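Local coordinates for molybdopterin biosynthesis protein (PDB 3TCR) that probably takes part in molybdenum cofactor biosynthesis, with a predicted molybdopterin-binding domain of the MoCF_biosynth family, at residues E90-V95 with T124-D129. Residues are numbered along the deposited sequence; the frame is centred on the assembly and turned at random.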
ATOM      1  N   GLU A  90     -16.711  12.709  15.990  1.00 24.67           N
ATOM      2  CA  GLU A  90     -17.312  13.722  15.109  1.00 24.38           C
ATOM      3  C   GLU A  90     -17.128  13.392  13.641  1.00 21.42           C
ATOM      4  O   GLU A  90     -18.049  13.527  12.846  1.00 21.19           O
ATOM      5  CB  GLU A  90     -16.723  15.119  15.355  1.00 25.98           C
ATOM      6  CG  GLU A  90     -17.102  15.762  16.674  1.00 28.30           C
ATOM      7  CD  GLU A  90     -16.479  17.167  16.830  1.00 31.72           C
ATOM      8  OE1 GLU A  90     -16.197  17.549  17.989  1.00 32.30           O
ATOM      9  OE2 GLU A  90     -16.272  17.892  15.796  1.00 30.39           O
ATOM     10  N   ILE A  91     -15.922  12.995  13.278  1.00 20.09           N
ATOM     11  CA  ILE A  91     -15.648  12.579  11.920  1.00 18.57           C
ATOM     12  C   ILE A  91     -16.526  11.378  11.535  1.00 18.62           C
ATOM     13  O   ILE A  91     -17.096  11.346  10.441  1.00 18.48           O
ATOM     14  CB  ILE A  91     -14.174  12.200  11.692  1.00 18.30           C
ATOM     15  CG1 ILE A  91     -13.264  13.385  12.011  1.00 18.61           C
ATOM     16  CG2 ILE A  91     -13.992  11.741  10.237  1.00 17.52           C
ATOM     17  CD1 ILE A  91     -11.782  13.055  12.162  1.00 18.82           C
ATOM     18  N   GLN A  92     -16.636  10.401  12.429  1.00 18.55           N
ATOM     19  CA  GLN A  92     -17.452   9.216  12.161  1.00 18.90           C
ATOM     20  C   GLN A  92     -18.922   9.597  11.999  1.00 19.09           C
ATOM     21  O   GLN A  92     -19.617   9.125  11.063  1.00 18.61           O
ATOM     22  CB  GLN A  92     -17.227   8.138  13.259  1.00 19.54           C
ATOM     23  CG  GLN A  92     -15.841   7.456  13.119  1.00 19.84           C
ATOM     24  CD  GLN A  92     -15.703   6.197  13.984  1.00 21.48           C
ATOM     25  OE1 GLN A  92     -16.428   6.041  14.940  1.00 22.73           O
ATOM     26  NE2 GLN A  92     -14.784   5.297  13.634  1.00 20.98           N
ATOM     27  N   ASN A  93     -19.400  10.490  12.855  1.00 19.24           N
ATOM     28  CA  ASN A  93     -20.781  10.924  12.765  1.00 20.05           C
ATOM     29  C   ASN A  93     -21.057  11.568  11.402  1.00 18.81           C
ATOM     30  O   ASN A  93     -22.105  11.319  10.794  1.00 17.93           O
ATOM     31  CB  ASN A  93     -21.161  11.925  13.869  1.00 22.24           C
ATOM     32  CG  ASN A  93     -21.393  11.253  15.218  1.00 25.57           C
ATOM     33  OD1 ASN A  93     -21.711  10.066  15.279  1.00 31.93           O
ATOM     34  ND2 ASN A  93     -21.246  12.011  16.306  1.00 26.45           N
ATOM     35  N   ALA A  94     -20.137  12.423  10.977  1.00 16.96           N
ATOM     36  CA  ALA A  94     -20.277  13.141   9.716  1.00 16.75           C
ATOM     37  C   ALA A  94     -20.319  12.136   8.549  1.00 16.25           C
ATOM     38  O   ALA A  94     -21.212  12.189   7.707  1.00 15.91           O
ATOM     39  CB  ALA A  94     -19.129  14.168   9.540  1.00 15.47           C
ATOM     40  N   VAL A  95     -19.358  11.216   8.502  1.00 16.20           N
ATOM     41  CA  VAL A  95     -19.346  10.232   7.410  1.00 15.65           C
ATOM     42  C   VAL A  95     -20.585   9.308   7.458  1.00 16.26           C
ATOM     43  O   VAL A  95     -21.235   9.064   6.433  1.00 16.72           O
ATOM     44  CB  VAL A  95     -18.057   9.418   7.432  1.00 15.15           C
ATOM     45  CG1 VAL A  95     -18.129   8.258   6.429  1.00 14.42           C
ATOM     46  CG2 VAL A  95     -16.853  10.333   7.163  1.00 13.85           C
ATOM     47  N   THR A 124     -11.969   6.823   9.763  1.00 17.72           N
ATOM     48  CA  THR A 124     -12.527   6.294   8.515  1.00 17.25           C
ATOM     49  C   THR A 124     -12.435   4.772   8.357  1.00 17.94           C
ATOM     50  O   THR A 124     -13.421   4.136   8.015  1.00 17.29           O
ATOM     51  CB  THR A 124     -11.894   7.016   7.306  1.00 16.26           C
ATOM     52  OG1 THR A 124     -12.137   8.417   7.462  1.00 15.52           O
ATOM     53  CG2 THR A 124     -12.484   6.540   5.934  1.00 14.87           C
ATOM     54  N   GLN A 125     -11.249   4.217   8.561  1.00 19.68           N
ATOM     55  CA  GLN A 125     -10.970   2.789   8.341  1.00 21.34           C
ATOM     56  C   GLN A 125     -12.027   1.837   8.943  1.00 21.74           C
ATOM     57  O   GLN A 125     -12.508   0.941   8.231  1.00 22.28           O
ATOM     58  CB  GLN A 125      -9.560   2.420   8.838  1.00 23.54           C
ATOM     59  CG  GLN A 125      -9.115   0.966   8.554  1.00 25.87           C
ATOM     60  CD  GLN A 125      -8.867   0.704   7.073  1.00 27.67           C
ATOM     61  OE1 GLN A 125      -8.455   1.613   6.338  1.00 28.61           O
ATOM     62  NE2 GLN A 125      -9.140  -0.534   6.618  1.00 28.43           N
ATOM     63  N   PRO A 126     -12.437   2.041  10.212  1.00 20.88           N
ATOM     64  CA  PRO A 126     -13.433   1.079  10.764  1.00 21.92           C
ATOM     65  C   PRO A 126     -14.811   1.122  10.132  1.00 20.84           C
ATOM     66  O   PRO A 126     -15.619   0.201  10.351  1.00 22.51           O
ATOM     67  CB  PRO A 126     -13.531   1.443  12.267  1.00 22.38           C
ATOM     68  CG  PRO A 126     -12.362   2.367  12.535  1.00 22.18           C
ATOM     69  CD  PRO A 126     -11.936   2.981  11.213  1.00 21.19           C
ATOM     70  N   LEU A 127     -15.102   2.166   9.378  1.00 19.69           N
ATOM     71  CA  LEU A 127     -16.401   2.292   8.691  1.00 19.64           C
ATOM     72  C   LEU A 127     -16.422   1.614   7.324  1.00 19.29           C
ATOM     73  O   LEU A 127     -17.483   1.533   6.677  1.00 18.05           O
ATOM     74  CB  LEU A 127     -16.745   3.782   8.484  1.00 19.98           C
ATOM     75  CG  LEU A 127     -16.647   4.699   9.704  1.00 20.16           C
ATOM     76  CD1 LEU A 127     -17.007   6.110   9.264  1.00 20.54           C
ATOM     77  CD2 LEU A 127     -17.567   4.173  10.805  1.00 20.68           C
ATOM     78  N   LEU A 128     -15.249   1.203   6.843  1.00 18.62           N
ATOM     79  CA  LEU A 128     -15.143   0.704   5.471  1.00 19.68           C
ATOM     80  C   LEU A 128     -15.560  -0.759   5.398  1.00 20.96           C
ATOM     81  O   LEU A 128     -15.035  -1.555   6.147  1.00 23.38           O
ATOM     82  CB  LEU A 128     -13.711   0.880   4.962  1.00 18.40           C
ATOM     83  CG  LEU A 128     -13.193   2.328   4.885  1.00 18.11           C
ATOM     84  CD1 LEU A 128     -11.765   2.411   4.317  1.00 17.36           C
ATOM     85  CD2 LEU A 128     -14.141   3.219   4.086  1.00 16.44           C
ATOM     86  N   ASP A 129     -16.501  -1.108   4.532  1.00 21.67           N
ATOM     87  CA  ASP A 129     -16.839  -2.517   4.298  1.00 23.24           C
ATOM     88  C   ASP A 129     -15.773  -3.179   3.433  1.00 23.81           C
ATOM     89  O   ASP A 129     -15.568  -4.402   3.516  1.00 25.10           O
ATOM     90  CB  ASP A 129     -18.197  -2.656   3.583  1.00 24.96           C
ATOM     91  CG  ASP A 129     -19.327  -2.081   4.384  1.00 25.99           C
ATOM     92  OD1 ASP A 129     -19.554  -2.519   5.525  1.00 28.55           O
ATOM     93  OD2 ASP A 129     -19.974  -1.165   3.879  1.00 28.17           O
TER
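P126 and L127, in the short 3-10 turn that follows helix 120-124, meet Q92 and V95 on one flank of helix 88-100. The backbones come no nearer than 6.8 Å between Q92 CA and T124 CA, and side chains make the contact. T124 itself turns away from helix 88-100, and T124 O starts the turn by accepting L127 N at 2.9 Å. P126 touches through its CG, 4.0 Å from Q92 NE2, a van der Waals contact in which the two side chains meet at about a right angle. The Q92 chain runs extended beyond CG (chi2 -168°) and carries its amide across to the end of helix 120-124, where NE2 hydrogen-bonds A123 O, just ahead of T124. L127 points at the helix and spreads its two methyls over different neighbours. L127 CD1 packs 3.7 Å from V95 CG1 and 3.9 Å from V95 CB, the apolar part of the contact; CG1 of V95 stands anti to its own backbone nitrogen (chi1 172°), which directs it at the leucine. L127 CD2 lies 4.1 Å from Q92 NE2, and the leucine thus sits against both the amide end and the valine, about one helical turn apart. L127 O hydrogen-bonds S161 OG, and D129 pairs through its backbone with I160 just before strand 130-131, outermost in this chain's sheet. On its inner side helix 88-100 packs through I91 and A94 on strands 44-51 and 76-84. The contact joins helix 88-100 to the loop after helix 120-124 on the alpha/beta fold, a mixed sheet flanked by helices, as expected of a MoCF_biosynth domain.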